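Local structure of DyP (Bjerkandera adusta, 3AFV) at residues Glu24-Phe29 against His118-Ile123. The protein binds heme b and probably acts as a peroxidase of the dye-decolorizing (DyP) type. Sequence-based numbering, arbitrary orientation.
Sequences ERFVFF and HGVFLI
The side chains of Phe29 and Phe121 cross at about a right angle on one face of the two central, antiparallel strands of the N-terminal ferredoxin-like sheet of the DyP fold, and Phe29 CE2 lies 3.4 Å from Phe121 CE2. The ring planes are inclined at 42°. Phe29 takes the crowded rotamer, CG between its backbone N and carbonyl carbon (chi1 68°), which swings the ring across the neighbouring strand so that one face covers Gly119 CA, a CH-pi contact. With an alanine here, the face over Gly119 CA would be lost, and the Phe121 ring would probably be freer to turn. Val27 CG2 meets Ile123 CD1 at 3.7 Å on this same face, which helix 128-142 packs against. On the reverse face, toward strand 353-360, Val120 CG2 sits over the Phe28 ring, 4.0 Å from its centroid, and reaches the edge of the Phe26 ring. Paired backbone bonds link Val27 with Phe121 and Arg25 with Ile123. Arg25 turns outward, NH1 salt-bridged to Asp132, NE hydrogen-bonded to Ser153. At the other end a classic beta bulge sets His118 and Gly119 opposite Phe29, whose O accepts His118 N at 2.8 Å and Gly119 N only weakly, at 3.3 Å.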
loop_
_atom_site.group_PDB
_atom_site.type_symbol
_atom_site.label_atom_id
_atom_site.label_comp_id
_atom_site.label_asym_id
_atom_site.label_seq_id
_atom_site.Cartn_x
_atom_site.Cartn_y
_atom_site.Cartn_z
ATOM N N GLU A 24 11.369 -7.997 3.764
ATOM C CA GLU A 24 10.331 -7.932 4.776
ATOM C C GLU A 24 9.575 -9.248 4.822
ATOM O O GLU A 24 9.361 -9.880 3.795
ATOM C CB GLU A 24 9.391 -6.754 4.505
ATOM C CG GLU A 24 8.407 -6.494 5.633
ATOM C CD GLU A 24 7.500 -5.314 5.377
ATOM O OE1 GLU A 24 7.480 -4.785 4.246
ATOM O OE2 GLU A 24 6.788 -4.927 6.326
ATOM N N ARG A 25 9.219 -9.668 6.026
ATOM C CA ARG A 25 8.457 -10.896 6.213
ATOM C C ARG A 25 7.253 -10.597 7.073
ATOM O O ARG A 25 7.361 -9.879 8.081
ATOM C CB ARG A 25 9.301 -11.969 6.901
ATOM C CG ARG A 25 8.562 -13.285 7.120
ATOM C CD ARG A 25 9.532 -14.387 7.510
ATOM N NE ARG A 25 10.385 -14.744 6.375
ATOM C CZ ARG A 25 11.675 -15.061 6.464
ATOM N NH1 ARG A 25 12.295 -15.062 7.637
ATOM N NH2 ARG A 25 12.356 -15.379 5.369
ATOM N N PHE A 26 6.122 -11.170 6.669
ATOM C CA PHE A 26 4.869 -11.074 7.401
ATOM C C PHE A 26 4.541 -12.456 7.936
ATOM O O PHE A 26 4.290 -13.394 7.155
ATOM C CB PHE A 26 3.761 -10.597 6.459
ATOM C CG PHE A 26 4.005 -9.232 5.856
ATOM C CD1 PHE A 26 3.414 -8.105 6.412
ATOM C CD2 PHE A 26 4.818 -9.081 4.734
ATOM C CE1 PHE A 26 3.633 -6.842 5.870
ATOM C CE2 PHE A 26 5.054 -7.819 4.193
ATOM C CZ PHE A 26 4.447 -6.706 4.753
ATOM N N VAL A 27 4.588 -12.592 9.262
ATOM C CA VAL A 27 4.318 -13.872 9.901
ATOM C C VAL A 27 2.910 -13.819 10.467
ATOM O O VAL A 27 2.639 -13.109 11.450
ATOM C CB VAL A 27 5.341 -14.176 11.017
ATOM C CG1 VAL A 27 4.965 -15.454 11.743
ATOM C CG2 VAL A 27 6.754 -14.271 10.447
ATOM N N PHE A 28 1.989 -14.517 9.809
ATOM C CA PHE A 28 0.595 -14.549 10.233
ATOM C C PHE A 28 0.395 -15.685 11.208
ATOM O O PHE A 28 0.865 -16.802 10.971
ATOM C CB PHE A 28 -0.346 -14.701 9.019
ATOM C CG PHE A 28 -0.191 -13.587 8.016
ATOM C CD1 PHE A 28 -0.867 -12.385 8.188
ATOM C CD2 PHE A 28 0.680 -13.709 6.941
ATOM C CE1 PHE A 28 -0.698 -11.338 7.307
ATOM C CE2 PHE A 28 0.843 -12.669 6.031
ATOM C CZ PHE A 28 0.168 -11.472 6.229
ATOM N N PHE A 29 -0.285 -15.408 12.313
ATOM C CA PHE A 29 -0.371 -16.400 13.376
ATOM C C PHE A 29 -1.754 -16.484 13.991
ATOM O O PHE A 29 -2.573 -15.568 13.862
ATOM C CB PHE A 29 0.693 -16.125 14.456
ATOM C CG PHE A 29 0.455 -14.858 15.242
ATOM C CD1 PHE A 29 -0.291 -14.878 16.431
ATOM C CD2 PHE A 29 0.966 -13.642 14.789
ATOM C CE1 PHE A 29 -0.538 -13.698 17.144
ATOM C CE2 PHE A 29 0.750 -12.469 15.506
ATOM C CZ PHE A 29 0.005 -12.492 16.686
ATOM N N HIS A 118 -5.032 -14.349 13.614
ATOM C CA HIS A 118 -5.177 -13.509 14.809
ATOM C C HIS A 118 -4.291 -12.278 14.794
ATOM O O HIS A 118 -4.574 -11.300 15.481
ATOM C CB HIS A 118 -4.906 -14.317 16.068
ATOM C CG HIS A 118 -5.995 -15.281 16.389
ATOM N ND1 HIS A 118 -5.842 -16.285 17.321
ATOM C CD2 HIS A 118 -7.255 -15.395 15.908
ATOM C CE1 HIS A 118 -6.964 -16.977 17.400
ATOM N NE2 HIS A 118 -7.840 -16.453 16.562
ATOM N N GLY A 119 -3.225 -12.331 14.015
ATOM C CA GLY A 119 -2.302 -11.210 13.974
ATOM C C GLY A 119 -1.171 -11.423 12.999
ATOM O O GLY A 119 -1.082 -12.461 12.340
ATOM N N VAL A 120 -0.301 -10.422 12.924
ATOM C CA VAL A 120 0.842 -10.459 12.022
ATOM C C VAL A 120 2.040 -9.776 12.697
ATOM O O VAL A 120 1.907 -8.677 13.248
ATOM C CB VAL A 120 0.508 -9.820 10.630
ATOM C CG1 VAL A 120 0.073 -8.357 10.745
ATOM C CG2 VAL A 120 1.675 -10.004 9.670
ATOM N N PHE A 121 3.193 -10.444 12.665
ATOM C CA PHE A 121 4.451 -9.790 12.962
ATOM C C PHE A 121 5.034 -9.382 11.617
ATOM O O PHE A 121 5.110 -10.205 10.693
ATOM C CB PHE A 121 5.439 -10.770 13.603
ATOM C CG PHE A 121 5.079 -11.217 14.989
ATOM C CD1 PHE A 121 5.635 -10.579 16.103
ATOM C CD2 PHE A 121 4.258 -12.320 15.193
ATOM C CE1 PHE A 121 5.332 -11.009 17.400
ATOM C CE2 PHE A 121 3.949 -12.758 16.486
ATOM C CZ PHE A 121 4.484 -12.101 17.591
ATOM N N LEU A 122 5.409 -8.115 11.494
ATOM C CA LEU A 122 6.135 -7.661 10.315
ATOM C C LEU A 122 7.577 -7.402 10.710
ATOM O O LEU A 122 7.861 -6.689 11.683
ATOM C CB LEU A 122 5.477 -6.445 9.630
ATOM C CG LEU A 122 4.907 -5.265 10.397
ATOM C CD1 LEU A 122 4.875 -4.095 9.452
ATOM C CD2 LEU A 122 3.502 -5.534 10.943
ATOM N N ILE A 123 8.477 -8.052 9.975
ATOM C CA ILE A 123 9.910 -7.991 10.246
ATOM C C ILE A 123 10.575 -7.401 9.017
ATOM O O ILE A 123 10.366 -7.896 7.903
ATOM C CB ILE A 123 10.494 -9.393 10.519
ATOM C CG1 ILE A 123 9.677 -10.162 11.579
ATOM C CG2 ILE A 123 11.988 -9.293 10.936
ATOM C CD1 ILE A 123 8.662 -11.173 11.000
#